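Local coordinates for protein PLP-Dependent L-Arginine Hydroxylase MppP (Streptomyces wadayamensis, PDB 6C92) that probably hydroxylates L-arginine with pyridoxal 5'-phosphate as cofactor, as a member of the pyridoxal-phosphate-dependent aminotransferase family, the substrate held as a Schiff base, at residues T12-L17 with F332-R337; I25-A30 with L355-E360. One frame throughout, in Å; residues are numbered along the deposited sequence.

Contact 1 (T12-L17 with F332-R337); sequences TQWEYL and FALPCR. With EQJ ((E)-N~2~-({3-hydroxy-2-methyl-5-[(phosphonooxy)methyl]pyridin-4-yl}methylidene)-L-arginine), chain E.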
ATOM      1  N   THR A  12      -3.158 -10.865  12.428  1.00 29.50           N
ATOM      2  CA  THR A  12      -3.791 -10.774  11.115  1.00 38.07           C
ATOM      3  C   THR A  12      -4.206 -12.157  10.617  1.00 33.60           C
ATOM      4  O   THR A  12      -5.276 -12.317  10.018  1.00 31.45           O
ATOM      5  CB  THR A  12      -2.849 -10.080  10.126  1.00 37.32           C
ATOM      6  OG1 THR A  12      -2.506  -8.782  10.639  1.00 30.79           O
ATOM      7  CG2 THR A  12      -3.528  -9.913   8.739  1.00 26.95           C
ATOM      8  N   GLN A  13      -3.406 -13.189  10.907  1.00 33.80           N
ATOM      9  CA  GLN A  13      -3.776 -14.524  10.441  1.00 42.52           C
ATOM     10  C   GLN A  13      -4.999 -15.057  11.180  1.00 47.55           C
ATOM     11  O   GLN A  13      -5.816 -15.764  10.576  1.00 36.25           O
ATOM     12  CB  GLN A  13      -2.583 -15.481  10.555  1.00 37.81           C
ATOM     13  CG  GLN A  13      -1.521 -15.167   9.488  1.00 37.09           C
ATOM     14  CD  GLN A  13      -0.346 -16.096   9.498  1.00 43.10           C
ATOM     15  OE1 GLN A  13      -0.386 -17.156  10.117  1.00 37.28           O
ATOM     16  NE2 GLN A  13       0.722 -15.706   8.801  1.00 41.66           N
ATOM     17  N   TRP A  14      -5.172 -14.708  12.462  1.00 47.65           N
ATOM     18  CA  TRP A  14      -6.449 -14.986  13.124  1.00 53.46           C
ATOM     19  C   TRP A  14      -7.586 -14.230  12.446  1.00 49.71           C
ATOM     20  O   TRP A  14      -8.709 -14.739  12.343  1.00 38.73           O
ATOM     21  CB  TRP A  14      -6.408 -14.597  14.606  1.00 50.88           C
ATOM     22  CG  TRP A  14      -5.512 -15.408  15.479  1.00 47.40           C
ATOM     23  CD1 TRP A  14      -4.229 -15.112  15.835  1.00 48.46           C
ATOM     24  CD2 TRP A  14      -5.843 -16.635  16.141  1.00 50.55           C
ATOM     25  NE1 TRP A  14      -3.733 -16.088  16.678  1.00 47.72           N
ATOM     26  CE2 TRP A  14      -4.705 -17.034  16.878  1.00 49.85           C
ATOM     27  CE3 TRP A  14      -6.988 -17.436  16.181  1.00 52.58           C
ATOM     28  CZ2 TRP A  14      -4.682 -18.200  17.639  1.00 51.26           C
ATOM     29  CZ3 TRP A  14      -6.962 -18.595  16.943  1.00 54.32           C
ATOM     30  CH2 TRP A  14      -5.816 -18.964  17.659  1.00 53.85           C
ATOM     31  N   GLU A  15      -7.314 -12.999  11.989  1.00 34.80           N
ATOM     32  CA  GLU A  15      -8.361 -12.170  11.395  1.00 37.52           C
ATOM     33  C   GLU A  15      -8.796 -12.702  10.031  1.00 37.26           C
ATOM     34  O   GLU A  15      -9.966 -12.541   9.659  1.00 36.64           O
ATOM     35  CB  GLU A  15      -7.891 -10.714  11.302  1.00 35.67           C
ATOM     36  CG  GLU A  15      -7.781 -10.031  12.692  1.00 33.93           C
ATOM     37  CD  GLU A  15      -7.248  -8.601  12.645  1.00 33.52           C
ATOM     38  OE1 GLU A  15      -6.839  -8.135  11.561  1.00 30.92           O
ATOM     39  OE2 GLU A  15      -7.240  -7.934  13.705  1.00 33.35           O
ATOM     40  N   TYR A  16      -7.894 -13.357   9.286  1.00 32.74           N
ATOM     41  CA  TYR A  16      -8.292 -13.955   8.005  1.00 40.21           C
ATOM     42  C   TYR A  16      -9.404 -14.978   8.176  1.00 35.34           C
ATOM     43  O   TYR A  16     -10.230 -15.139   7.273  1.00 34.94           O
ATOM     44  CB  TYR A  16      -7.123 -14.654   7.314  1.00 39.52           C
ATOM     45  CG  TYR A  16      -6.035 -13.748   6.804  1.00 49.99           C
ATOM     46  CD1 TYR A  16      -6.330 -12.517   6.214  1.00 53.28           C
ATOM     47  CD2 TYR A  16      -4.704 -14.124   6.902  1.00 45.24           C
ATOM     48  CE1 TYR A  16      -5.322 -11.692   5.743  1.00 39.79           C
ATOM     49  CE2 TYR A  16      -3.691 -13.307   6.429  1.00 41.80           C
ATOM     50  CZ  TYR A  16      -4.015 -12.086   5.860  1.00 37.83           C
ATOM     51  OH  TYR A  16      -3.018 -11.268   5.398  1.00 28.81           O
ATOM     52  N   LEU A  17      -9.415 -15.711   9.292  1.00 36.95           N
ATOM     53  CA  LEU A  17     -10.437 -16.747   9.473  1.00 41.56           C
ATOM     54  C   LEU A  17     -11.842 -16.168   9.579  1.00 48.52           C
ATOM     55  O   LEU A  17     -12.817 -16.874   9.289  1.00 49.78           O
ATOM     56  CB  LEU A  17     -10.139 -17.580  10.722  1.00 40.88           C
ATOM     57  CG  LEU A  17      -8.733 -18.166  10.846  1.00 44.94           C
ATOM     58  CD1 LEU A  17      -8.552 -18.783  12.229  1.00 45.61           C
ATOM     59  CD2 LEU A  17      -8.474 -19.199   9.759  1.00 44.91           C
ATOM     60  N   PHE A 332     -16.256 -15.153  15.597  1.00 43.61           N
ATOM     61  CA  PHE A 332     -14.810 -14.949  15.506  1.00 40.76           C
ATOM     62  C   PHE A 332     -14.411 -13.670  16.231  1.00 33.21           C
ATOM     63  O   PHE A 332     -14.671 -12.564  15.742  1.00 32.03           O
ATOM     64  CB  PHE A 332     -14.363 -14.910  14.049  1.00 41.80           C
ATOM     65  CG  PHE A 332     -14.626 -16.190  13.322  1.00 50.81           C
ATOM     66  CD1 PHE A 332     -15.857 -16.417  12.725  1.00 55.01           C
ATOM     67  CD2 PHE A 332     -13.659 -17.184  13.265  1.00 54.33           C
ATOM     68  CE1 PHE A 332     -16.114 -17.601  12.078  1.00 58.05           C
ATOM     69  CE2 PHE A 332     -13.914 -18.373  12.615  1.00 58.62           C
ATOM     70  CZ  PHE A 332     -15.145 -18.581  12.018  1.00 57.25           C
ATOM     71  N   ALA A 333     -13.791 -13.826  17.400  1.00 31.84           N
ATOM     72  CA  ALA A 333     -13.136 -12.748  18.123  1.00 34.16           C
ATOM     73  C   ALA A 333     -11.613 -12.895  17.972  1.00 35.59           C
ATOM     74  O   ALA A 333     -11.138 -13.461  16.971  1.00 32.56           O
ATOM     75  CB  ALA A 333     -13.616 -12.763  19.571  1.00 34.46           C
ATOM     76  N   LEU A 334     -10.855 -12.404  18.949  1.00 32.63           N
ATOM     77  CA  LEU A 334      -9.397 -12.440  18.868  1.00 29.82           C
ATOM     78  C   LEU A 334      -8.842 -12.791  20.241  1.00 33.07           C
ATOM     79  O   LEU A 334      -9.188 -12.123  21.235  1.00 34.05           O
ATOM     80  CB  LEU A 334      -8.797 -11.110  18.417  1.00 30.74           C
ATOM     81  CG  LEU A 334      -8.662 -10.740  16.945  1.00 34.44           C
ATOM     82  CD1 LEU A 334      -7.953  -9.373  16.864  1.00 33.68           C
ATOM     83  CD2 LEU A 334      -7.896 -11.790  16.154  1.00 34.96           C
ATOM     84  N   PRO A 335      -7.994 -13.808  20.345  1.00 30.86           N
ATOM     85  CA  PRO A 335      -7.251 -14.000  21.592  1.00 29.78           C
ATOM     86  C   PRO A 335      -6.205 -12.906  21.715  1.00 37.60           C
ATOM     87  O   PRO A 335      -5.654 -12.434  20.719  1.00 36.07           O
ATOM     88  CB  PRO A 335      -6.624 -15.387  21.431  1.00 35.80           C
ATOM     89  CG  PRO A 335      -6.543 -15.615  19.980  1.00 40.97           C
ATOM     90  CD  PRO A 335      -7.594 -14.765  19.302  1.00 34.67           C
ATOM     91  N   CYS A 336      -5.954 -12.492  22.956  1.00 31.67           N
ATOM     92  CA  CYS A 336      -5.142 -11.321  23.232  1.00 33.55           C
ATOM     93  C   CYS A 336      -3.645 -11.617  23.366  1.00 30.99           C
ATOM     94  O   CYS A 336      -2.849 -10.673  23.439  1.00 31.88           O
ATOM     95  CB  CYS A 336      -5.663 -10.647  24.499  1.00 31.33           C
ATOM     96  SG  CYS A 336      -6.988  -9.415  24.180  1.00 42.26           S
ATOM     97  N   ARG A 337      -3.238 -12.891  23.386  1.00 31.53           N
ATOM     98  CA  ARG A 337      -1.830 -13.225  23.588  1.00 35.01           C
ATOM     99  C   ARG A 337      -0.915 -12.374  22.721  1.00 36.37           C
ATOM    100  O   ARG A 337       0.088 -11.835  23.198  1.00 28.58           O
ATOM    101  CB  ARG A 337      -1.588 -14.702  23.285  1.00 36.60           C
ATOM    102  CG  ARG A 337      -1.950 -15.616  24.409  1.00 38.83           C
ATOM    103  CD  ARG A 337      -1.797 -17.058  23.991  1.00 39.32           C
ATOM    104  NE  ARG A 337      -0.395 -17.428  23.802  1.00 36.60           N
ATOM    105  CZ  ARG A 337       0.443 -17.727  24.790  1.00 46.98           C
ATOM    106  NH1 ARG A 337       0.035 -17.685  26.050  1.00 44.71           N
ATOM    107  NH2 ARG A 337       1.702 -18.065  24.515  1.00 45.75           N
TER
HETATM  108  C01 EQJ E 401      -2.602   0.885  16.105  1.00 29.38           C
HETATM  109  C02 EQJ E 401      -2.690   0.387  14.665  1.00 32.31           C
HETATM  110  C04 EQJ E 401      -1.877   0.577  12.476  1.00 28.48           C
HETATM  111  C05 EQJ E 401      -2.736  -0.424  12.054  1.00 34.80           C
HETATM  112  C06 EQJ E 401      -2.727  -0.877  10.554  1.00 29.82           C
HETATM  113  C12 EQJ E 401      -3.600  -1.074  12.982  1.00 51.62           C
HETATM  114  C13 EQJ E 401      -4.567  -2.161  12.488  1.00 63.35           C
HETATM  115  C15 EQJ E 401      -6.650  -3.490  12.859  1.00 50.66           C
HETATM  116  C16 EQJ E 401      -6.363  -4.281  11.546  1.00 43.61           C
HETATM  117  C17 EQJ E 401      -5.103  -5.173  11.442  1.00 40.02           C
HETATM  118  C18 EQJ E 401      -4.992  -5.668   9.976  1.00 31.67           C
HETATM  119  C20 EQJ E 401      -2.538  -5.818   9.187  1.00 37.08           C
HETATM  120  C23 EQJ E 401      -6.990  -4.394  14.048  1.00 31.41           C
HETATM  121  C26 EQJ E 401      -3.580  -0.634  14.307  1.00 48.64           C
HETATM  122  N03 EQJ E 401      -1.884   0.951  13.772  1.00 22.75           N
HETATM  123  N14 EQJ E 401      -5.599  -2.522  13.224  1.00 56.06           N
HETATM  124  N19 EQJ E 401      -3.755  -6.433   9.759  1.00 26.21           N
HETATM  125  N21 EQJ E 401      -2.614  -4.432   8.874  1.00 24.80           N
HETATM  126  N22 EQJ E 401      -1.425  -6.500   8.990  1.00 32.03           N
HETATM  127  O07 EQJ E 401      -3.999  -0.627   9.995  1.00 21.69           O
HETATM  128  O09 EQJ E 401      -4.617  -2.610   8.478  1.00 20.58           O
HETATM  129  O10 EQJ E 401      -5.300  -0.261   7.844  1.00 19.91           O
HETATM  130  O11 EQJ E 401      -2.930  -1.020   7.744  1.00 17.98           O
HETATM  131  O24 EQJ E 401      -6.710  -4.026  15.194  1.00 29.27           O
HETATM  132  O25 EQJ E 401      -7.578  -5.491  13.904  1.00 27.42           O
HETATM  133  O27 EQJ E 401      -4.404  -1.206  15.246  1.00 41.86           O
HETATM  134  P08 EQJ E 401      -4.244  -1.178   8.454  1.00 20.46           P
HETATM  135  O   HOH W   1     -10.844 -14.894  14.292  1.00 37.02           O

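Contact 2 (I25-A30 with L355-E360); sequences IADGHA and LSRSTE. With EQJ ((E)-N~2~-({3-hydroxy-2-methyl-5-[(phosphonooxy)methyl]pyridin-4-yl}methylidene)-L-arginine), chain E.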
ATOM      1  N   ILE A  25     -16.335 -10.471  14.766  1.00 28.73           N
ATOM      2  CA  ILE A  25     -16.054  -9.376  15.697  1.00 30.01           C
ATOM      3  C   ILE A  25     -14.557  -9.406  16.014  1.00 26.76           C
ATOM      4  O   ILE A  25     -14.133  -9.120  17.142  1.00 30.67           O
ATOM      5  CB  ILE A  25     -16.899  -9.459  16.981  1.00 30.14           C
ATOM      6  CG1 ILE A  25     -16.780 -10.852  17.588  1.00 32.71           C
ATOM      7  CG2 ILE A  25     -18.365  -9.105  16.681  1.00 34.01           C
ATOM      8  CD1 ILE A  25     -17.214 -10.944  19.034  1.00 36.29           C
ATOM      9  N   ALA A  26     -13.751  -9.756  15.008  1.00 30.54           N
ATOM     10  CA  ALA A  26     -12.305  -9.889  15.153  1.00 30.98           C
ATOM     11  C   ALA A  26     -11.569  -8.612  14.751  1.00 29.18           C
ATOM     12  O   ALA A  26     -11.154  -7.840  15.621  1.00 26.17           O
ATOM     13  CB  ALA A  26     -11.811 -11.077  14.323  1.00 34.86           C
ATOM     14  N   ASP A  27     -11.391  -8.367  13.452  1.00 27.00           N
ATOM     15  CA  ASP A  27     -10.583  -7.229  13.035  1.00 28.07           C
ATOM     16  C   ASP A  27     -11.267  -5.910  13.384  1.00 23.72           C
ATOM     17  O   ASP A  27     -12.494  -5.813  13.493  1.00 24.74           O
ATOM     18  CB  ASP A  27     -10.274  -7.297  11.536  1.00 27.98           C
ATOM     19  CG  ASP A  27     -11.499  -7.097  10.678  1.00 35.45           C
ATOM     20  OD1 ASP A  27     -11.966  -5.941  10.569  1.00 37.97           O
ATOM     21  OD2 ASP A  27     -11.981  -8.096  10.095  1.00 36.41           O
ATOM     22  N   GLY A  28     -10.445  -4.893  13.587  1.00 24.18           N
ATOM     23  CA  GLY A  28     -10.917  -3.625  14.085  1.00 25.19           C
ATOM     24  C   GLY A  28     -11.435  -2.686  13.028  1.00 28.90           C
ATOM     25  O   GLY A  28     -11.863  -1.576  13.358  1.00 34.81           O
ATOM     26  N   HIS A  29     -11.416  -3.093  11.764  1.00 25.45           N
ATOM     27  CA  HIS A  29     -11.891  -2.214  10.697  1.00 25.27           C
ATOM     28  C   HIS A  29     -13.372  -1.912  10.880  1.00 29.17           C
ATOM     29  O   HIS A  29     -14.117  -2.669  11.498  1.00 27.03           O
ATOM     30  CB  HIS A  29     -11.647  -2.856   9.326  1.00 29.77           C
ATOM     31  CG  HIS A  29     -10.192  -2.953   8.961  1.00 43.95           C
ATOM     32  ND1 HIS A  29      -9.722  -3.797   7.976  1.00 52.43           N
ATOM     33  CD2 HIS A  29      -9.109  -2.292   9.438  1.00 42.94           C
ATOM     34  CE1 HIS A  29      -8.410  -3.666   7.876  1.00 46.54           C
ATOM     35  NE2 HIS A  29      -8.013  -2.755   8.747  1.00 40.24           N
ATOM     36  N   ALA A  30     -13.795  -0.779  10.328  1.00 27.06           N
ATOM     37  CA  ALA A  30     -15.165  -0.311  10.475  1.00 26.22           C
ATOM     38  C   ALA A  30     -16.056  -1.018   9.463  1.00 29.54           C
ATOM     39  O   ALA A  30     -15.833  -0.917   8.246  1.00 28.39           O
ATOM     40  CB  ALA A  30     -15.236   1.206  10.289  1.00 35.55           C
ATOM     41  N   LEU A 355     -15.904  -3.377  17.984  1.00 26.80           N
ATOM     42  CA  LEU A 355     -17.135  -2.626  18.194  1.00 25.80           C
ATOM     43  C   LEU A 355     -17.623  -1.889  16.953  1.00 27.67           C
ATOM     44  O   LEU A 355     -18.776  -1.446  16.934  1.00 29.97           O
ATOM     45  CB  LEU A 355     -16.939  -1.588  19.302  1.00 30.71           C
ATOM     46  CG  LEU A 355     -17.250  -1.919  20.756  1.00 42.40           C
ATOM     47  CD1 LEU A 355     -17.107  -3.382  21.098  1.00 45.01           C
ATOM     48  CD2 LEU A 355     -16.380  -1.066  21.636  1.00 30.30           C
ATOM     49  N   SER A 356     -16.774  -1.708  15.936  1.00 30.38           N
ATOM     50  CA  SER A 356     -17.185  -1.021  14.711  1.00 27.83           C
ATOM     51  C   SER A 356     -17.953  -2.013  13.843  1.00 27.37           C
ATOM     52  O   SER A 356     -17.467  -2.518  12.821  1.00 26.85           O
ATOM     53  CB  SER A 356     -15.995  -0.441  13.967  1.00 27.99           C
ATOM     54  OG  SER A 356     -15.408   0.668  14.631  1.00 33.10           O
ATOM     55  N   ARG A 357     -19.199  -2.250  14.248  1.00 28.39           N
ATOM     56  CA  ARG A 357     -20.057  -3.275  13.686  1.00 29.87           C
ATOM     57  C   ARG A 357     -21.488  -2.791  13.841  1.00 30.38           C
ATOM     58  O   ARG A 357     -21.806  -2.077  14.792  1.00 30.34           O
ATOM     59  CB  ARG A 357     -19.914  -4.621  14.419  1.00 31.20           C
ATOM     60  CG  ARG A 357     -18.567  -5.316  14.305  1.00 33.37           C
ATOM     61  CD  ARG A 357     -18.276  -5.758  12.881  1.00 32.51           C
ATOM     62  NE  ARG A 357     -17.069  -6.569  12.810  1.00 28.71           N
ATOM     63  CZ  ARG A 357     -15.839  -6.082  12.736  1.00 32.33           C
ATOM     64  NH1 ARG A 357     -15.625  -4.763  12.701  1.00 28.46           N
ATOM     65  NH2 ARG A 357     -14.816  -6.922  12.661  1.00 33.91           N
ATOM     66  N   SER A 358     -22.357  -3.206  12.929  1.00 28.56           N
ATOM     67  CA  SER A 358     -23.779  -2.994  13.170  1.00 35.11           C
ATOM     68  C   SER A 358     -24.178  -3.619  14.507  1.00 42.66           C
ATOM     69  O   SER A 358     -23.723  -4.708  14.865  1.00 33.78           O
ATOM     70  CB  SER A 358     -24.603  -3.583  12.029  1.00 37.11           C
ATOM     71  OG  SER A 358     -24.337  -2.863  10.832  1.00 34.63           O
ATOM     72  N   THR A 359     -25.028  -2.919  15.259  1.00 42.75           N
ATOM     73  CA  THR A 359     -25.341  -3.386  16.606  1.00 41.82           C
ATOM     74  C   THR A 359     -25.968  -4.775  16.594  1.00 43.36           C
ATOM     75  O   THR A 359     -25.733  -5.558  17.518  1.00 40.02           O
ATOM     76  CB  THR A 359     -26.262  -2.395  17.318  1.00 43.18           C
ATOM     77  OG1 THR A 359     -25.687  -1.085  17.257  1.00 37.08           O
ATOM     78  CG2 THR A 359     -26.432  -2.780  18.782  1.00 47.67           C
ATOM     79  N   GLU A 360     -26.742  -5.111  15.559  1.00 42.56           N
ATOM     80  CA  GLU A 360     -27.427  -6.404  15.544  1.00 43.38           C
ATOM     81  C   GLU A 360     -26.466  -7.583  15.503  1.00 44.28           C
ATOM     82  O   GLU A 360     -26.577  -8.464  16.371  1.00 40.04           O
ATOM     83  CB  GLU A 360     -28.422  -6.446  14.379  1.00 46.44           C
ATOM     84  CG  GLU A 360     -29.146  -7.779  14.208  1.00 62.75           C
ATOM     85  CD  GLU A 360     -30.351  -7.691  13.278  1.00 85.22           C
ATOM     86  OE1 GLU A 360     -30.726  -6.566  12.885  1.00 87.78           O
ATOM     87  OE2 GLU A 360     -30.927  -8.749  12.945  1.00 92.42           O
TER
HETATM   88  C01 EQJ E 401      -2.602   0.885  16.105  1.00 29.38           C
HETATM   89  C02 EQJ E 401      -2.690   0.387  14.665  1.00 32.31           C
HETATM   90  C04 EQJ E 401      -1.877   0.577  12.476  1.00 28.48           C
HETATM   91  C05 EQJ E 401      -2.736  -0.424  12.054  1.00 34.80           C
HETATM   92  C06 EQJ E 401      -2.727  -0.877  10.554  1.00 29.82           C
HETATM   93  C12 EQJ E 401      -3.600  -1.074  12.982  1.00 51.62           C
HETATM   94  C13 EQJ E 401      -4.567  -2.161  12.488  1.00 63.35           C
HETATM   95  C15 EQJ E 401      -6.650  -3.490  12.859  1.00 50.66           C
HETATM   96  C16 EQJ E 401      -6.363  -4.281  11.546  1.00 43.61           C
HETATM   97  C17 EQJ E 401      -5.103  -5.173  11.442  1.00 40.02           C
HETATM   98  C18 EQJ E 401      -4.992  -5.668   9.976  1.00 31.67           C
HETATM   99  C20 EQJ E 401      -2.538  -5.818   9.187  1.00 37.08           C
HETATM  100  C23 EQJ E 401      -6.990  -4.394  14.048  1.00 31.41           C
HETATM  101  C26 EQJ E 401      -3.580  -0.634  14.307  1.00 48.64           C
HETATM  102  N03 EQJ E 401      -1.884   0.951  13.772  1.00 22.75           N
HETATM  103  N14 EQJ E 401      -5.599  -2.522  13.224  1.00 56.06           N
HETATM  104  N19 EQJ E 401      -3.755  -6.433   9.759  1.00 26.21           N
HETATM  105  N21 EQJ E 401      -2.614  -4.432   8.874  1.00 24.80           N
HETATM  106  N22 EQJ E 401      -1.425  -6.500   8.990  1.00 32.03           N
HETATM  107  O07 EQJ E 401      -3.999  -0.627   9.995  1.00 21.69           O
HETATM  108  O09 EQJ E 401      -4.617  -2.610   8.478  1.00 20.58           O
HETATM  109  O10 EQJ E 401      -5.300  -0.261   7.844  1.00 19.91           O
HETATM  110  O11 EQJ E 401      -2.930  -1.020   7.744  1.00 17.98           O
HETATM  111  O24 EQJ E 401      -6.710  -4.026  15.194  1.00 29.27           O
HETATM  112  O25 EQJ E 401      -7.578  -5.491  13.904  1.00 27.42           O
HETATM  113  O27 EQJ E 401      -4.404  -1.206  15.246  1.00 41.86           O
HETATM  114  P08 EQJ E 401      -4.244  -1.178   8.454  1.00 20.46           P
HETATM  115  O   HOH W   2     -12.747   0.823  14.038  1.00 25.89           O
HETATM  116  O   HOH W   3     -13.899  -2.306  15.704  1.00 26.74           O

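Contact 1 (T12-L17 with F332-R337)
P335 sets its CG over the centre of the six-membered ring of W14, 3.8 Å from the centroid and 9° off the ring normal, a CH-pi contact. W14 leaves helix 11-16 with CG anti to its carbonyl carbon (chi1 -68°) and the indole turned broadside by chi2 of 95°, which presents a face to the proline. Beside it the forked end of L334 meets two residues of the helix. Branch CD2 lies 3.5 Å from W14 CB, and CD1 reaches to 3.5 Å from E15 OE2. This is the tight part of the contact, and W323 of helix 319-328 adds an edge-to-face ring contact to W14. Toward F332 the packing is looser. The L17 carbonyl oxygen stands above one ring face of F332, offset toward the rim, 3.8 Å from CE2, while L17 itself is exposed. A water spans the backbones here, donating to W14 O at 2.9 Å and to A333 O, and no direct hydrogen bond joins the two segments. On the ligand side polar side chains of the helix take over. T12 OG1 accepts from N19 of the arginine aldimine at 2.8 Å, and more weakly from N22, so one hydroxyl oxygen faces two nitrogens of the guanidinium. E15, extended beyond CG, brings OE2 to 2.5 Å from O25 of the ligand carboxylate; two acid oxygens this near probably have a proton on one of them. Apolar packing and a bridging water thus hold the N-terminal helix against edge strand 334-335, leaving T12 and E15 to meet the guanidinium and carboxylate ends of the bound arginine, consistent with a part in recognising it.

Contact 2 (I25-A30 with L355-E360)
R357 grips the backbone of loop 25-30 with its guanidinium: NH2 donates to D27 O at 2.7 Å (146° at the hydrogen), the oxygen standing 22° out of the guanidinium plane, and NH1 makes a weak bond to H29 O at 2.8 Å. NH1 also donates to its neighbour S356 O at 2.9 Å, in the guanidinium plane, and NE is taken by N24 O. A bend at chi2 (-66°) brings the group back against the loop. The D27 side chain crosses that of R357 at about a right angle, but its OD1 to R357 NH2 separation of 3.7 Å makes only a long salt bridge; R31 is its nearer charge partner, and the same OD1 accepts from H29 N to close an Asx turn. Waters extend the polar network, one of them donating to G28 O at 2.6 Å and accepting from S356 OG. S356 CB packs 3.6 Å from A30 CA. On the loop's other side G28 N donates to ligand O25 at 2.9 Å, where a side chain would run into ligand C23, and H29 NE2 bonds weakly, edge-on, to phosphate oxygen O09. A leucine in place of R357 would probably leave the carbonyls of D27, H29 and S356 without this donor in a buried setting, and the loop less firmly held against the ligand. The arginine therefore acts from the second shell: it binds main-chain oxygens of the loop whose opposite side offers G28 N and H29 to the aldimine.

Contacts 1 and 2, with centres about 13 Å apart, adjoin at the substrate and cross along the chain, their segments alternating. They touch directly: F332 O lies 2.8 Å from I25 N, a probable hydrogen bond, and E15 CD packs 3.5 Å from D27 CB. Between them they bring E15 and G28 to the same ligand oxygen, O25. R352, on strand 350-354, joins the two at the ligand: it hydrogen-bonds the ligand and also A26 O. S248 O of the partner chain hydrogen-bonds the ligand too, and L252 of that chain packs on T12, E15, D27 and H29, so the partner subunit closes over the ligand-facing side chains of both contacts.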